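Local coordinates for anopheles Plasmodium-responsive Leucine-rich repeat protein 1B (Anopheles gambiae, PDB 4XGO), which probably takes part in the mosquito's response to Plasmodium, apparently through interaction with LRIM1, this chain being its leucine-rich repeat domain, at residues A[49-60]-A[73-84]. Numbering follows the deposited sequence.
Sequences IQKLYMRFNVIR and LTVLMLDRNDLS. With ACT (acetate ion), chain F.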
ATOM      1  N   ILE A  49     -15.646  -1.715  27.459  1.00 20.45           N
ATOM      2  CA  ILE A  49     -15.341  -1.286  26.062  1.00 19.40           C
ATOM      3  C   ILE A  49     -16.599  -1.235  25.185  1.00 18.90           C
ATOM      4  O   ILE A  49     -17.364  -2.216  25.089  1.00 19.21           O
ATOM      5  CB  ILE A  49     -14.300  -2.214  25.413  1.00 19.17           C
ATOM      6  CG1 ILE A  49     -12.956  -2.066  26.121  1.00 19.25           C
ATOM      7  CG2 ILE A  49     -14.155  -1.905  23.913  1.00 18.92           C
ATOM      8  CD1 ILE A  49     -11.990  -3.197  25.843  1.00 19.40           C
ATOM      9  N   GLN A  50     -16.821  -0.081  24.567  1.00 18.71           N
ATOM     10  CA  GLN A  50     -17.867   0.075  23.574  1.00 18.69           C
ATOM     11  C   GLN A  50     -17.282   0.221  22.172  1.00 17.23           C
ATOM     12  O   GLN A  50     -17.904  -0.194  21.216  1.00 16.94           O
ATOM     13  CB  GLN A  50     -18.708   1.286  23.889  1.00 20.58           C
ATOM     14  CG  GLN A  50     -19.517   1.112  25.168  1.00 22.66           C
ATOM     15  CD  GLN A  50     -20.287   2.354  25.519  1.00 25.18           C
ATOM     16  OE1 GLN A  50     -20.576   3.180  24.657  1.00 27.87           O
ATOM     17  NE2 GLN A  50     -20.612   2.507  26.797  1.00 27.17           N
ATOM     18  N   LYS A  51     -16.116   0.855  22.055  1.00 16.55           N
ATOM     19  CA  LYS A  51     -15.435   0.996  20.750  1.00 15.77           C
ATOM     20  C   LYS A  51     -14.030   0.440  20.840  1.00 15.13           C
ATOM     21  O   LYS A  51     -13.218   0.883  21.661  1.00 15.30           O
ATOM     22  CB  LYS A  51     -15.392   2.453  20.302  1.00 16.45           C
ATOM     23  CG  LYS A  51     -16.750   3.107  20.226  1.00 17.35           C
ATOM     24  CD  LYS A  51     -16.633   4.453  19.531  1.00 18.81           C
ATOM     25  CE  LYS A  51     -17.974   5.157  19.520  1.00 20.25           C
ATOM     26  NZ  LYS A  51     -17.850   6.520  18.937  1.00 21.34           N
ATOM     27  N   LEU A  52     -13.739  -0.546  19.995  1.00 13.80           N
ATOM     28  CA  LEU A  52     -12.469  -1.249  20.045  1.00 13.64           C
ATOM     29  C   LEU A  52     -11.748  -1.096  18.724  1.00 13.26           C
ATOM     30  O   LEU A  52     -12.242  -1.553  17.693  1.00 12.21           O
ATOM     31  CB  LEU A  52     -12.693  -2.727  20.337  1.00 13.92           C
ATOM     32  CG  LEU A  52     -11.484  -3.647  20.408  1.00 14.34           C
ATOM     33  CD1 LEU A  52     -10.476  -3.131  21.415  1.00 14.70           C
ATOM     34  CD2 LEU A  52     -11.965  -5.071  20.741  1.00 14.63           C
ATOM     35  N   TYR A  53     -10.602  -0.426  18.766  1.00 12.95           N
ATOM     36  CA  TYR A  53      -9.814  -0.172  17.566  1.00 12.71           C
ATOM     37  C   TYR A  53      -8.562  -1.029  17.581  1.00 12.96           C
ATOM     38  O   TYR A  53      -7.731  -0.893  18.490  1.00 12.90           O
ATOM     39  CB  TYR A  53      -9.429   1.302  17.469  1.00 12.68           C
ATOM     40  CG  TYR A  53     -10.534   2.313  17.633  1.00 12.85           C
ATOM     41  CD1 TYR A  53     -11.828   2.046  17.221  1.00 13.03           C
ATOM     42  CD2 TYR A  53     -10.255   3.583  18.160  1.00 13.44           C
ATOM     43  CE1 TYR A  53     -12.827   2.989  17.325  1.00 13.46           C
ATOM     44  CE2 TYR A  53     -11.245   4.551  18.260  1.00 13.66           C
ATOM     45  CZ  TYR A  53     -12.523   4.256  17.859  1.00 14.04           C
ATOM     46  OH  TYR A  53     -13.516   5.210  17.948  1.00 15.20           O
ATOM     47  N   MET A  54      -8.448  -1.945  16.606  1.00 12.88           N
ATOM     48  CA  MET A  54      -7.260  -2.807  16.464  1.00 13.52           C
ATOM     49  C   MET A  54      -6.729  -2.808  15.021  1.00 13.40           C
ATOM     50  O   MET A  54      -6.198  -3.811  14.512  1.00 13.37           O
ATOM     51  CB  MET A  54      -7.564  -4.237  16.963  1.00 14.62           C
ATOM     52  CG  MET A  54      -7.979  -4.266  18.413  1.00 15.62           C
ATOM     53  SD  MET A  54      -8.202  -5.957  19.030  1.00 18.25           S
ATOM     54  CE  MET A  54      -9.871  -6.260  18.545  1.00 18.30           C
ATOM     55  N   ARG A  55      -6.828  -1.643  14.391  1.00 13.16           N
ATOM     56  CA  ARG A  55      -6.381  -1.445  13.012  1.00 13.21           C
ATOM     57  C   ARG A  55      -4.839  -1.418  12.948  1.00 12.91           C
ATOM     58  O   ARG A  55      -4.181  -1.082  13.930  1.00 12.23           O
ATOM     59  CB  ARG A  55      -6.867  -0.083  12.484  1.00 14.04           C
ATOM     60  CG  ARG A  55      -8.346   0.262  12.643  1.00 14.95           C
ATOM     61  CD  ARG A  55      -8.597   1.722  12.219  1.00 16.48           C
ATOM     62  NE  ARG A  55      -8.703   1.794  10.762  1.00 18.13           N
ATOM     63  CZ  ARG A  55      -8.358   2.812   9.980  1.00 20.48           C
ATOM     64  NH1 ARG A  55      -7.838   3.931  10.452  1.00 21.39           N
ATOM     65  NH2 ARG A  55      -8.517   2.693   8.673  1.00 21.96           N
ATOM     66  N   PHE A  56      -4.290  -1.798  11.794  1.00 12.62           N
ATOM     67  CA  PHE A  56      -2.861  -1.703  11.510  1.00 13.12           C
ATOM     68  C   PHE A  56      -2.021  -2.520  12.483  1.00 13.72           C
ATOM     69  O   PHE A  56      -1.010  -2.045  13.011  1.00 14.01           O
ATOM     70  CB  PHE A  56      -2.387  -0.240  11.501  1.00 13.32           C
ATOM     71  CG  PHE A  56      -3.163   0.646  10.569  1.00 13.06           C
ATOM     72  CD1 PHE A  56      -2.892   0.647   9.226  1.00 13.44           C
ATOM     73  CD2 PHE A  56      -4.117   1.522  11.061  1.00 13.12           C
ATOM     74  CE1 PHE A  56      -3.577   1.497   8.368  1.00 13.01           C
ATOM     75  CE2 PHE A  56      -4.816   2.361  10.213  1.00 12.98           C
ATOM     76  CZ  PHE A  56      -4.553   2.341   8.870  1.00 12.65           C
ATOM     77  N   ASN A  57      -2.448  -3.751  12.717  1.00 13.93           N
ATOM     78  CA  ASN A  57      -1.663  -4.689  13.495  1.00 14.64           C
ATOM     79  C   ASN A  57      -1.272  -5.844  12.582  1.00 15.56           C
ATOM     80  O   ASN A  57      -1.281  -5.708  11.353  1.00 15.60           O
ATOM     81  CB  ASN A  57      -2.469  -5.129  14.725  1.00 14.15           C
ATOM     82  CG  ASN A  57      -2.490  -4.073  15.818  1.00 13.93           C
ATOM     83  OD1 ASN A  57      -1.446  -3.736  16.405  1.00 14.13           O
ATOM     84  ND2 ASN A  57      -3.666  -3.556  16.107  1.00 13.38           N
ATOM     85  N   VAL A  58      -0.921  -6.990  13.155  1.00 16.82           N
ATOM     86  CA  VAL A  58      -0.563  -8.145  12.332  1.00 18.15           C
ATOM     87  C   VAL A  58      -1.335  -9.372  12.810  1.00 18.34           C
ATOM     88  O   VAL A  58      -0.795 -10.476  12.885  1.00 19.51           O
ATOM     89  CB  VAL A  58       0.970  -8.384  12.305  1.00 19.55           C
ATOM     90  CG1 VAL A  58       1.643  -7.336  11.421  1.00 20.08           C
ATOM     91  CG2 VAL A  58       1.559  -8.360  13.697  1.00 20.15           C
ATOM     92  N   ILE A  59      -2.616  -9.169  13.089  1.00 17.73           N
ATOM     93  CA  ILE A  59      -3.453 -10.193  13.676  1.00 17.75           C
ATOM     94  C   ILE A  59      -3.792 -11.229  12.603  1.00 18.21           C
ATOM     95  O   ILE A  59      -4.292 -10.890  11.531  1.00 17.09           O
ATOM     96  CB  ILE A  59      -4.741  -9.602  14.284  1.00 17.03           C
ATOM     97  CG1 ILE A  59      -4.413  -8.646  15.445  1.00 16.81           C
ATOM     98  CG2 ILE A  59      -5.669 -10.714  14.755  1.00 17.34           C
ATOM     99  CD1 ILE A  59      -5.525  -7.659  15.756  1.00 16.17           C
ATOM    100  N   ARG A  60      -3.497 -12.495  12.902  1.00 19.70           N
ATOM    101  CA  ARG A  60      -3.703 -13.594  11.946  1.00 21.10           C
ATOM    102  C   ARG A  60      -4.994 -14.371  12.201  1.00 21.01           C
ATOM    103  O   ARG A  60      -5.637 -14.837  11.251  1.00 20.47           O
ATOM    104  CB  ARG A  60      -2.491 -14.526  11.982  1.00 23.41           C
ATOM    105  CG  ARG A  60      -2.544 -15.687  11.017  1.00 25.67           C
ATOM    106  CD  ARG A  60      -2.371 -15.281   9.569  1.00 26.86           C
ATOM    107  NE  ARG A  60      -2.648 -16.430   8.704  1.00 29.04           N
ATOM    108  CZ  ARG A  60      -3.856 -16.788   8.277  1.00 30.36           C
ATOM    109  NH1 ARG A  60      -4.940 -16.085   8.608  1.00 29.68           N
ATOM    110  NH2 ARG A  60      -3.979 -17.867   7.506  1.00 32.94           N
ATOM    111  N   LEU A  73     -19.981  -3.811  23.030  1.00 17.52           N
ATOM    112  CA  LEU A  73     -19.278  -3.401  21.808  1.00 17.50           C
ATOM    113  C   LEU A  73     -20.254  -2.838  20.779  1.00 16.48           C
ATOM    114  O   LEU A  73     -21.203  -3.516  20.384  1.00 16.69           O
ATOM    115  CB  LEU A  73     -18.536  -4.613  21.245  1.00 17.85           C
ATOM    116  CG  LEU A  73     -17.582  -4.393  20.083  1.00 18.22           C
ATOM    117  CD1 LEU A  73     -16.358  -3.625  20.521  1.00 18.58           C
ATOM    118  CD2 LEU A  73     -17.230  -5.750  19.506  1.00 18.30           C
ATOM    119  N   THR A  74     -20.005  -1.605  20.339  1.00 16.00           N
ATOM    120  CA  THR A  74     -20.779  -0.984  19.292  1.00 15.53           C
ATOM    121  C   THR A  74     -19.948  -0.743  18.023  1.00 14.38           C
ATOM    122  O   THR A  74     -20.518  -0.719  16.942  1.00 14.09           O
ATOM    123  CB  THR A  74     -21.389   0.356  19.730  1.00 16.19           C
ATOM    124  OG1 THR A  74     -20.345   1.294  19.999  1.00 16.90           O
ATOM    125  CG2 THR A  74     -22.252   0.184  20.983  1.00 16.90           C
ATOM    126  N   VAL A  75     -18.633  -0.579  18.166  1.00 13.47           N
ATOM    127  CA  VAL A  75     -17.750  -0.287  17.020  1.00 13.26           C
ATOM    128  C   VAL A  75     -16.520  -1.161  17.115  1.00 13.02           C
ATOM    129  O   VAL A  75     -15.880  -1.193  18.164  1.00 13.68           O
ATOM    130  CB  VAL A  75     -17.302   1.193  17.018  1.00 13.14           C
ATOM    131  CG1 VAL A  75     -16.367   1.476  15.842  1.00 12.70           C
ATOM    132  CG2 VAL A  75     -18.505   2.116  16.949  1.00 13.51           C
ATOM    133  N   LEU A  76     -16.229  -1.913  16.056  1.00 12.72           N
ATOM    134  CA  LEU A  76     -15.041  -2.744  15.993  1.00 12.62           C
ATOM    135  C   LEU A  76     -14.326  -2.451  14.678  1.00 12.62           C
ATOM    136  O   LEU A  76     -14.910  -2.622  13.631  1.00 11.89           O
ATOM    137  CB  LEU A  76     -15.407  -4.227  16.065  1.00 12.95           C
ATOM    138  CG  LEU A  76     -14.256  -5.217  15.935  1.00 13.19           C
ATOM    139  CD1 LEU A  76     -13.318  -5.124  17.120  1.00 13.29           C
ATOM    140  CD2 LEU A  76     -14.779  -6.636  15.796  1.00 13.51           C
ATOM    141  N   MET A  77     -13.059  -2.051  14.778  1.00 13.15           N
ATOM    142  CA  MET A  77     -12.263  -1.745  13.594  0.50 12.98           C
ATOM    143  C   MET A  77     -11.016  -2.597  13.590  1.00 13.07           C
ATOM    144  O   MET A  77     -10.166  -2.525  14.509  1.00 12.82           O
ATOM    145  CB  MET A  77     -11.935  -0.260  13.551  0.50 13.32           C
ATOM    146  CG  MET A  77     -13.185   0.586  13.646  0.50 13.60           C
ATOM    147  SD  MET A  77     -12.887   2.290  13.197  0.50 14.16           S
ATOM    148  CE  MET A  77     -13.112   2.207  11.423  0.50 14.30           C
ATOM    149  N   LEU A  78     -10.938  -3.457  12.571  1.00 12.51           N
ATOM    150  CA  LEU A  78      -9.848  -4.406  12.422  1.00 12.89           C
ATOM    151  C   LEU A  78      -9.236  -4.312  11.045  1.00 12.60           C
ATOM    152  O   LEU A  78      -8.630  -5.275  10.568  1.00 12.25           O
ATOM    153  CB  LEU A  78     -10.364  -5.835  12.672  1.00 13.46           C
ATOM    154  CG  LEU A  78     -10.288  -6.201  14.144  1.00 14.37           C
ATOM    155  CD1 LEU A  78     -11.241  -7.346  14.431  1.00 15.29           C
ATOM    156  CD2 LEU A  78      -8.855  -6.584  14.465  1.00 14.95           C
ATOM    157  N   ASP A  79      -9.310  -3.120  10.456  1.00 12.44           N
ATOM    158  CA  ASP A  79      -8.726  -2.892   9.130  1.00 13.29           C
ATOM    159  C   ASP A  79      -7.228  -3.100   9.184  1.00 13.50           C
ATOM    160  O   ASP A  79      -6.596  -2.821  10.206  1.00 12.81           O
ATOM    161  CB  ASP A  79      -9.018  -1.494   8.606  1.00 13.79           C
ATOM    162  CG  ASP A  79     -10.413  -1.046   8.911  1.00 14.83           C
ATOM    163  OD1 ASP A  79     -11.354  -1.320   8.131  1.00 15.52           O
ATOM    164  OD2 ASP A  79     -10.559  -0.424   9.981  1.00 15.03           O
ATOM    165  N   ARG A  80      -6.661  -3.588   8.085  1.00 13.64           N
ATOM    166  CA  ARG A  80      -5.214  -3.721   7.940  1.00 15.01           C
ATOM    167  C   ARG A  80      -4.638  -4.706   8.936  1.00 15.14           C
ATOM    168  O   ARG A  80      -3.828  -4.345   9.798  1.00 15.00           O
ATOM    169  CB  ARG A  80      -4.505  -2.362   8.062  1.00 16.69           C
ATOM    170  CG  ARG A  80      -4.866  -1.411   6.955  1.00 19.00           C
ATOM    171  CD  ARG A  80      -4.024  -1.695   5.741  1.00 21.87           C
ATOM    172  NE  ARG A  80      -4.365  -0.753   4.683  1.00 25.30           N
ATOM    173  CZ  ARG A  80      -3.823  -0.751   3.477  1.00 28.52           C
ATOM    174  NH1 ARG A  80      -2.913  -1.662   3.136  1.00 30.70           N
ATOM    175  NH2 ARG A  80      -4.224   0.158   2.595  1.00 31.40           N
ATOM    176  N   ASN A  81      -5.100  -5.945   8.816  1.00 14.35           N
ATOM    177  CA  ASN A  81      -4.534  -7.069   9.564  1.00 14.70           C
ATOM    178  C   ASN A  81      -4.393  -8.250   8.589  1.00 15.54           C
ATOM    179  O   ASN A  81      -4.429  -8.058   7.368  1.00 14.67           O
ATOM    180  CB  ASN A  81      -5.416  -7.387  10.765  1.00 14.06           C
ATOM    181  CG  ASN A  81      -5.142  -6.481  11.936  1.00 13.91           C
ATOM    182  OD1 ASN A  81      -4.112  -6.621  12.611  1.00 13.70           O
ATOM    183  ND2 ASN A  81      -6.061  -5.567  12.208  1.00 13.28           N
ATOM    184  N   ASP A  82      -4.180  -9.443   9.118  1.00 16.91           N
ATOM    185  CA  ASP A  82      -3.882 -10.597   8.289  1.00 18.58           C
ATOM    186  C   ASP A  82      -4.918 -11.702   8.445  1.00 18.30           C
ATOM    187  O   ASP A  82      -4.606 -12.871   8.284  1.00 18.80           O
ATOM    188  CB  ASP A  82      -2.492 -11.127   8.647  1.00 20.97           C
ATOM    189  CG  ASP A  82      -1.405 -10.115   8.373  1.00 22.83           C
ATOM    190  OD1 ASP A  82      -1.507  -9.386   7.376  1.00 26.45           O
ATOM    191  OD2 ASP A  82      -0.437 -10.046   9.140  1.00 27.15           O
ATOM    192  N   LEU A  83      -6.162 -11.344   8.709  1.00 17.48           N
ATOM    193  CA  LEU A  83      -7.201 -12.348   8.899  1.00 17.54           C
ATOM    194  C   LEU A  83      -7.580 -12.969   7.555  1.00 17.77           C
ATOM    195  O   LEU A  83      -7.702 -12.262   6.550  1.00 16.74           O
ATOM    196  CB  LEU A  83      -8.437 -11.741   9.540  1.00 17.07           C
ATOM    197  CG  LEU A  83      -8.207 -11.126  10.924  1.00 17.28           C
ATOM    198  CD1 LEU A  83      -9.385 -10.245  11.239  1.00 17.28           C
ATOM    199  CD2 LEU A  83      -8.030 -12.221  11.964  1.00 18.04           C
ATOM    200  N   SER A  84      -7.733 -14.294   7.540  1.00 18.95           N
ATOM    201  CA  SER A  84      -8.215 -15.003   6.345  1.00 19.84           C
ATOM    202  C   SER A  84      -9.628 -15.571   6.532  1.00 19.89           C
ATOM    203  O   SER A  84     -10.305 -15.878   5.554  1.00 19.62           O
ATOM    204  CB  SER A  84      -7.226 -16.090   5.906  1.00 21.10           C
ATOM    205  OG  SER A  84      -6.916 -16.953   6.977  1.00 23.12           O
TER
HETATM  206  C   ACT F1004      -6.999   1.561   5.485  1.00 44.14           C
HETATM  207  O   ACT F1004      -7.350   2.613   6.057  1.00 46.81           O
HETATM  208  OXT ACT F1004      -5.995   1.478   4.739  1.00 45.51           O
HETATM  209  CH3 ACT F1004      -7.822   0.349   5.733  1.00 42.97           C
HETATM  210  O   HOH W   1     -20.802   3.212  21.680  1.00 39.55           O
HETATM  211  O   HOH W   2      -1.133  -6.496   8.580  1.00 28.37           O
HETATM  212  O   HOH W   3      -7.859 -15.898   9.997  1.00 16.84           O
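Leu52 and Leu76 run alongside each other on the inner face of two parallel strands, 51-53 and 75-77. CD1 of Leu76 sits against the ridge formed by CD2 of Leu52 and CE of Met54, both 3.9 Å away, so flexible apolar chains close the core between turns. CD2 of Leu78 fills the notch between CB of Met54 and CD1 of Ile59. On the concave face the extended Lys51 chain lays its methylenes over Val75, while Met77 runs beside Tyr53, its SD in one of two modelled conformers 4.8 Å from the ring centroid, an oblique Met-aromatic contact. Arg55 bends at chi3 (81°), bringing NE to OD2 of Asp79 in a 3.0 Å salt bridge from above the carboxylate plane; Asp79 OD1 is held by the hydroxyls of Ser101 and Ser103, and Arg55 NH1 binds Gly32 O of the second subunit. Phe56 rests its CD1-CE1 side on CB and CG of Arg80, and its ring stacks on Phe56 of that subunit.

Asn81 suits the bend because its flat amide both donates and accepts: ND2 gives one proton to Met54 O and the other to Leu78 O, while OD1 takes the N-H of Ile59. Asn57 ND2 reaches Met54 O from the face opposite Asn81 ND2, its OD1 taking the N-H of Leu33. Asparagines repeated at this position of successive turns, with leucines packed inside parallel strands, form the asparagine ladder of a leucine-rich repeat solenoid.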